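Local structure of sulfate adenylyltransferase (Allochromatium vinosum, 4DNX) at residues C212-E217 against G340-M345. The protein catalyses the reaction of sulfate with ATP to give adenosine 5'-phosphosulfate and diphosphate. Residues are numbered along the deposited sequence; the frame is centred on the assembly and turned at random.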
ATOM      1  N   CYS A 212      -6.828 -23.257   4.929  1.00 14.99           N
ATOM      2  CA  CYS A 212      -5.968 -22.294   5.667  1.00 14.24           C
ATOM      3  C   CYS A 212      -6.018 -22.581   7.164  1.00 15.47           C
ATOM      4  O   CYS A 212      -4.967 -22.614   7.823  1.00 15.05           O
ATOM      5  CB  CYS A 212      -6.390 -20.852   5.393  1.00 14.72           C
ATOM      6  SG  CYS A 212      -5.927 -20.317   3.737  1.00 16.64           S
ATOM      7  N   LYS A 213      -7.217 -22.836   7.689  1.00 14.88           N
ATOM      8  CA  LYS A 213      -7.381 -23.117   9.139  1.00 15.45           C
ATOM      9  C   LYS A 213      -6.721 -24.417   9.566  1.00 16.22           C
ATOM     10  O   LYS A 213      -6.075 -24.455  10.642  1.00 16.15           O
ATOM     11  CB  LYS A 213      -8.877 -23.091   9.513  1.00 15.92           C
ATOM     12  CG  LYS A 213      -9.423 -21.674   9.437  1.00 16.42           C
ATOM     13  CD  LYS A 213     -10.939 -21.638   9.692  1.00 18.41           C
ATOM     14  CE  LYS A 213     -11.453 -20.238   9.824  1.00 18.22           C
ATOM     15  NZ  LYS A 213     -12.970 -20.373   9.943  1.00 21.55           N
ATOM     16  N   MET A 214      -6.869 -25.471   8.743  1.00 16.30           N
ATOM     17  CA  MET A 214      -6.148 -26.764   8.973  1.00 18.22           C
ATOM     18  C   MET A 214      -4.641 -26.576   9.027  1.00 17.33           C
ATOM     19  O   MET A 214      -3.968 -27.123   9.917  1.00 18.52           O
ATOM     20  CB  MET A 214      -6.465 -27.778   7.853  1.00 20.48           C
ATOM     21  CG  MET A 214      -7.812 -28.393   8.000  1.00 24.90           C
ATOM     22  SD  MET A 214      -8.035 -29.530   6.577  1.00 32.23           S
ATOM     23  CE  MET A 214      -9.412 -28.754   5.748  1.00 30.19           C
ATOM     24  N   ALA A 215      -4.116 -25.810   8.073  1.00 15.95           N
ATOM     25  CA  ALA A 215      -2.676 -25.539   8.033  1.00 16.00           C
ATOM     26  C   ALA A 215      -2.251 -24.773   9.299  1.00 16.54           C
ATOM     27  O   ALA A 215      -1.251 -25.158   9.966  1.00 17.07           O
ATOM     28  CB  ALA A 215      -2.266 -24.787   6.770  1.00 15.63           C
ATOM     29  N   MET A 216      -3.022 -23.740   9.654  1.00 15.78           N
ATOM     30  CA  MET A 216      -2.715 -22.955  10.842  1.00 17.51           C
ATOM     31  C   MET A 216      -2.710 -23.816  12.106  1.00 18.13           C
ATOM     32  O   MET A 216      -1.804 -23.670  12.938  1.00 17.99           O
ATOM     33  CB  MET A 216      -3.667 -21.776  10.996  1.00 18.60           C
ATOM     34  CG  MET A 216      -3.572 -20.791   9.827  1.00 20.78           C
ATOM     35  SD  MET A 216      -5.020 -19.701   9.745  1.00 25.03           S
ATOM     36  CE  MET A 216      -4.479 -18.609  11.018  1.00 21.45           C
ATOM     37  N   GLU A 217      -3.692 -24.717  12.258  1.00 18.25           N
ATOM     38  CA  GLU A 217      -3.751 -25.567  13.467  1.00 21.41           C
ATOM     39  C   GLU A 217      -2.590 -26.553  13.471  1.00 20.94           C
ATOM     40  O   GLU A 217      -2.000 -26.841  14.523  1.00 21.89           O
ATOM     41  CB  GLU A 217      -5.081 -26.322  13.539  1.00 24.63           C
ATOM     42  CG  GLU A 217      -5.259 -27.142  14.839  1.00 33.12           C
ATOM     43  CD  GLU A 217      -6.550 -27.963  14.879  1.00 41.75           C
ATOM     44  OE1 GLU A 217      -7.606 -27.437  14.450  1.00 49.40           O
ATOM     45  OE2 GLU A 217      -6.512 -29.130  15.358  1.00 47.80           O
ATOM     46  N   GLY A 340     -18.970 -33.177  10.673  1.00 30.35           N
ATOM     47  CA  GLY A 340     -19.608 -31.861  10.531  1.00 30.41           C
ATOM     48  C   GLY A 340     -18.670 -30.730  10.192  1.00 30.44           C
ATOM     49  O   GLY A 340     -18.843 -29.598  10.648  1.00 30.80           O
ATOM     50  N   ARG A 341     -17.681 -31.008   9.346  1.00 28.20           N
ATOM     51  CA  ARG A 341     -16.773 -29.999   8.922  1.00 28.30           C
ATOM     52  C   ARG A 341     -16.011 -30.479   7.707  1.00 25.21           C
ATOM     53  O   ARG A 341     -16.030 -31.667   7.371  1.00 24.42           O
ATOM     54  CB  ARG A 341     -15.781 -29.643  10.034  1.00 31.26           C
ATOM     55  CG  ARG A 341     -14.941 -30.798  10.530  1.00 35.89           C
ATOM     56  CD  ARG A 341     -14.015 -30.222  11.595  1.00 42.92           C
ATOM     57  NE  ARG A 341     -12.685 -30.800  11.531  1.00 46.65           N
ATOM     58  CZ  ARG A 341     -12.325 -31.897  12.186  1.00 48.17           C
ATOM     59  NH1 ARG A 341     -13.197 -32.527  12.959  1.00 47.98           N
ATOM     60  NH2 ARG A 341     -11.086 -32.355  12.065  1.00 51.13           N
ATOM     61  N   VAL A 342     -15.343 -29.518   7.090  1.00 23.31           N
ATOM     62  CA  VAL A 342     -14.508 -29.754   5.935  1.00 22.23           C
ATOM     63  C   VAL A 342     -13.186 -30.378   6.393  1.00 21.99           C
ATOM     64  O   VAL A 342     -12.572 -29.909   7.358  1.00 21.74           O
ATOM     65  CB  VAL A 342     -14.320 -28.457   5.171  1.00 22.11           C
ATOM     66  CG1 VAL A 342     -13.341 -28.664   4.028  1.00 21.08           C
ATOM     67  CG2 VAL A 342     -15.684 -27.981   4.634  1.00 24.83           C
ATOM     68  N   VAL A 343     -12.784 -31.457   5.730  1.00 21.96           N
ATOM     69  CA  VAL A 343     -11.522 -32.130   6.046  1.00 23.28           C
ATOM     70  C   VAL A 343     -10.764 -32.435   4.745  1.00 23.86           C
ATOM     71  O   VAL A 343     -11.360 -32.444   3.648  1.00 24.09           O
ATOM     72  CB  VAL A 343     -11.735 -33.443   6.838  1.00 23.98           C
ATOM     73  CG1 VAL A 343     -12.323 -33.151   8.222  1.00 23.90           C
ATOM     74  CG2 VAL A 343     -12.648 -34.446   6.081  1.00 25.07           C
ATOM     75  N   MET A 344      -9.465 -32.690   4.871  1.00 23.75           N
ATOM     76  CA  MET A 344      -8.725 -33.358   3.800  1.00 25.18           C
ATOM     77  C   MET A 344      -9.083 -34.848   3.837  1.00 26.94           C
ATOM     78  O   MET A 344      -8.900 -35.544   4.841  1.00 26.06           O
ATOM     79  CB  MET A 344      -7.215 -33.146   3.953  1.00 25.74           C
ATOM     80  CG  MET A 344      -6.747 -31.902   3.233  1.00 26.85           C
ATOM     81  SD  MET A 344      -5.012 -31.538   3.564  1.00 28.70           S
ATOM     82  CE  MET A 344      -4.983 -31.224   5.331  1.00 33.23           C
ATOM     83  N   MET A 345      -9.593 -35.344   2.721  1.00 28.95           N
ATOM     84  CA  MET A 345     -10.069 -36.724   2.646  1.00 33.42           C
ATOM     85  C   MET A 345      -9.002 -37.745   3.074  1.00 34.96           C
ATOM     86  O   MET A 345      -9.293 -38.709   3.792  1.00 34.54           O
ATOM     87  CB  MET A 345     -10.587 -37.003   1.240  1.00 35.25           C
ATOM     88  CG  MET A 345     -11.691 -36.035   0.791  1.00 36.68           C
ATOM     89  SD  MET A 345     -12.557 -36.630  -0.677  1.00 41.48           S
ATOM     90  CE  MET A 345     -11.517 -35.934  -1.941  1.00 38.79           C
TER
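Met214 reaches from helix 206-219 to strand 341-344 and lays its thioether against that of Met344, the two side chains sliding past each other in opposite directions. Its SD lies 3.7 Å from CE of Met344, while its own CE runs on to the main chain, 3.7 Å from O of Val342 and 4.0 Å from CA of Val343. CG sits anti to the carbonyl carbon (chi1 -76°), and rotation about CG-SD (chi3 -116°) bends the chain and brings the methyl against the strand backbone. There CE also meets CG1 of Val342 at 4.3 Å, whereas Val343 directs its CB away from the helix and offers its CA instead. Helix and strand axes cross at -67° and approach to 9.7 Å at their closest, a distance that the long methionine spans. Thr333 also touches Met214, and Phe328 of the parallel Rossmann-like sheet touches Met344, so the contact joins a sheet-flanking helix to the edge of the small antiparallel sheet. With an alanine in place of Met214, CE of Met344 would probably lose its sulfur neighbour and a gap would open beside Val342 O and Val343 CA. Thioether and methyl meet both side chains and backbone here, so cohesion probably rests on dispersion and shape rather than directed polar bonds.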